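Local structure of PipY (Synechococcus elongatus, 5NLC) at residues N47-A52 with R79-H84. The protein binds pyridoxal 5'-phosphate and is probably involved in the homeostasis of this vitamin B6 cofactor. Numbering follows the deposited sequence.
With PO4 (phosphate ion), chain C.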
loop_
_atom_site.group_PDB
_atom_site.type_symbol
_atom_site.label_atom_id
_atom_site.label_comp_id
_atom_site.label_asym_id
_atom_site.label_seq_id
_atom_site.Cartn_x
_atom_site.Cartn_y
_atom_site.Cartn_z
ATOM N N ASN A 47 7.804 2.452 5.651
ATOM C CA ASN A 47 7.632 3.700 4.888
ATOM C C ASN A 47 8.836 3.974 3.999
ATOM O O ASN A 47 8.677 4.639 3.017
ATOM C CB ASN A 47 7.423 4.924 5.769
ATOM C CG ASN A 47 6.018 5.026 6.313
ATOM O OD1 ASN A 47 5.118 4.210 6.002
ATOM N ND2 ASN A 47 5.825 6.014 7.171
ATOM N N ARG A 48 10.008 3.527 4.402
ATOM C CA ARG A 48 11.290 3.857 3.761
ATOM C C ARG A 48 12.024 2.613 3.351
ATOM O O ARG A 48 12.209 1.716 4.153
ATOM C CB ARG A 48 12.180 4.662 4.731
ATOM C CG ARG A 48 11.733 6.109 4.830
ATOM C CD ARG A 48 12.366 6.897 5.972
ATOM N NE ARG A 48 11.529 8.065 6.281
ATOM C CZ ARG A 48 11.649 8.855 7.352
ATOM N NH1 ARG A 48 12.614 8.663 8.259
ATOM N NH2 ARG A 48 10.788 9.864 7.515
ATOM N N VAL A 49 12.549 2.607 2.129
ATOM C CA VAL A 49 13.211 1.426 1.571
ATOM C C VAL A 49 14.399 0.940 2.442
ATOM O O VAL A 49 14.463 -0.245 2.792
ATOM C CB VAL A 49 13.676 1.694 0.096
ATOM C CG1 VAL A 49 14.564 0.592 -0.425
ATOM C CG2 VAL A 49 12.497 1.846 -0.842
ATOM N N GLN A 50 15.313 1.857 2.797
ATOM C CA GLN A 50 16.541 1.482 3.541
ATOM C C GLN A 50 16.283 0.921 4.928
ATOM O O GLN A 50 16.888 -0.068 5.301
ATOM C CB GLN A 50 17.531 2.647 3.617
ATOM C CG GLN A 50 18.103 3.045 2.261
ATOM C CD GLN A 50 19.009 1.980 1.592
ATOM O OE1 GLN A 50 19.138 1.982 0.351
ATOM N NE2 GLN A 50 19.657 1.085 2.402
ATOM N N GLU A 51 15.350 1.500 5.652
ATOM C CA GLU A 51 14.957 0.973 6.954
ATOM C C GLU A 51 14.391 -0.437 6.840
ATOM O O GLU A 51 14.715 -1.296 7.674
ATOM C CB GLU A 51 13.959 1.913 7.638
ATOM C CG GLU A 51 14.587 3.248 8.016
ATOM C CD GLU A 51 13.559 4.341 8.327
ATOM O OE1 GLU A 51 12.324 4.065 8.469
ATOM O OE2 GLU A 51 14.019 5.511 8.429
ATOM N N ALA A 52 13.619 -0.715 5.786
ATOM C CA ALA A 52 13.144 -2.068 5.549
ATOM C C ALA A 52 14.239 -3.079 5.241
ATOM O O ALA A 52 14.276 -4.125 5.861
ATOM C CB ALA A 52 12.116 -2.115 4.444
ATOM N N ARG A 79 15.135 0.372 -7.855
ATOM C CA ARG A 79 15.759 -0.927 -7.979
ATOM C C ARG A 79 15.723 -1.701 -6.666
ATOM O O ARG A 79 15.347 -2.865 -6.634
ATOM C CB ARG A 79 17.183 -0.762 -8.489
ATOM C CG ARG A 79 17.908 -2.061 -8.775
ATOM C CD ARG A 79 19.308 -1.768 -9.373
ATOM N NE ARG A 79 19.104 -1.431 -10.760
ATOM C CZ ARG A 79 18.898 -2.316 -11.745
ATOM N NH1 ARG A 79 18.972 -3.631 -11.553
ATOM N NH2 ARG A 79 18.649 -1.866 -12.952
ATOM N N LYS A 80 16.151 -1.058 -5.575
ATOM C CA LYS A 80 16.054 -1.692 -4.270
ATOM C C LYS A 80 14.617 -2.025 -3.878
ATOM O O LYS A 80 14.392 -3.012 -3.227
ATOM C CB LYS A 80 16.729 -0.855 -3.186
ATOM C CG LYS A 80 18.261 -0.860 -3.310
ATOM C CD LYS A 80 18.825 0.120 -2.295
ATOM C CE LYS A 80 20.343 -0.039 -2.115
ATOM N NZ LYS A 80 20.924 1.287 -1.764
ATOM N N ALA A 81 13.655 -1.186 -4.221
ATOM C CA ALA A 81 12.247 -1.494 -3.922
ATOM C C ALA A 81 11.755 -2.746 -4.653
ATOM O O ALA A 81 11.102 -3.589 -4.069
ATOM C CB ALA A 81 11.382 -0.305 -4.298
ATOM N N VAL A 82 12.128 -2.897 -5.940
ATOM C CA VAL A 82 11.757 -4.095 -6.671
ATOM C C VAL A 82 12.387 -5.341 -6.034
ATOM O O VAL A 82 11.768 -6.391 -5.949
ATOM C CB VAL A 82 12.082 -3.966 -8.155
ATOM C CG1 VAL A 82 11.798 -5.273 -8.894
ATOM C CG2 VAL A 82 11.271 -2.846 -8.782
ATOM N N GLU A 83 13.611 -5.196 -5.562
ATOM C CA GLU A 83 14.354 -6.339 -5.063
ATOM C C GLU A 83 13.790 -6.805 -3.722
ATOM O O GLU A 83 13.806 -7.998 -3.485
ATOM C CB GLU A 83 15.858 -6.013 -4.922
ATOM C CG GLU A 83 16.647 -5.945 -6.255
ATOM C CD GLU A 83 18.111 -5.447 -6.089
ATOM O OE1 GLU A 83 18.415 -4.714 -5.120
ATOM O OE2 GLU A 83 18.961 -5.778 -6.948
ATOM N N HIS A 84 13.281 -5.872 -2.891
ATOM C CA HIS A 84 12.947 -6.111 -1.502
ATOM C C HIS A 84 11.463 -6.110 -1.156
ATOM O O HIS A 84 11.168 -6.522 -0.093
ATOM C CB HIS A 84 13.686 -5.120 -0.591
ATOM C CG HIS A 84 15.165 -5.353 -0.588
ATOM N ND1 HIS A 84 15.781 -6.204 0.305
ATOM C CD2 HIS A 84 16.127 -4.926 -1.438
ATOM C CE1 HIS A 84 17.071 -6.294 -0.016
ATOM N NE2 HIS A 84 17.310 -5.492 -1.036
HETATM P P PO4 C . 18.235 1.809 -12.667
HETATM O O1 PO4 C . 16.766 2.116 -12.761
HETATM O O2 PO4 C . 18.586 1.413 -11.250
HETATM O O3 PO4 C . 18.544 0.670 -13.617
HETATM O O4 PO4 C . 19.021 3.032 -13.098
#
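Lys80 and Gln50 make the one hydrogen bond across this contact, although the first bond of the Gln50 side chain points away from the other helix. A bend at chi2 (-66°) swings its amide back toward that helix, and NZ of Lys80 donates to OE1 of Gln50 over 2.9 Å. The C=O...N angle is 143°, so the donor meets the oxygen at an angle, and it is tilted 16° from the carbonyl plane. The Lys80 chain is extended up to its last torsion, which is bent, and its CD already passes 3.3 Å from OE1 of Gln50 on the way to NZ. Beneath this polar bridge lie the buried Val49 and Ala81: CG1 of Val49 lies 3.8 Å from CB of Lys80, and its CG2 meets CB of Ala81 at 4.2 Å. Val49 and Ala81 also touch Leu69 of strand 66-69, as expected where adjacent outer helices of a TIM-type barrel, here 49-56 and 78-84, pack against the strand between them in sequence. This is the modified barrel of fold type III PLP proteins, and Asn47, two residues before helix 49-56 begins, belongs to the cofactor site, vacant in this chain. Beyond the interface, Arg79 holds a phosphate ion, probably from the crystallisation liquor, at the edge of its guanidinium: NE donates to O2 over 2.9 Å and NH2 to O3 over 2.6 Å, the latter almost straight. Arg99 and Arg102 bind the same ion, and NH2 of Arg79 also forms a salt bridge with Glu106.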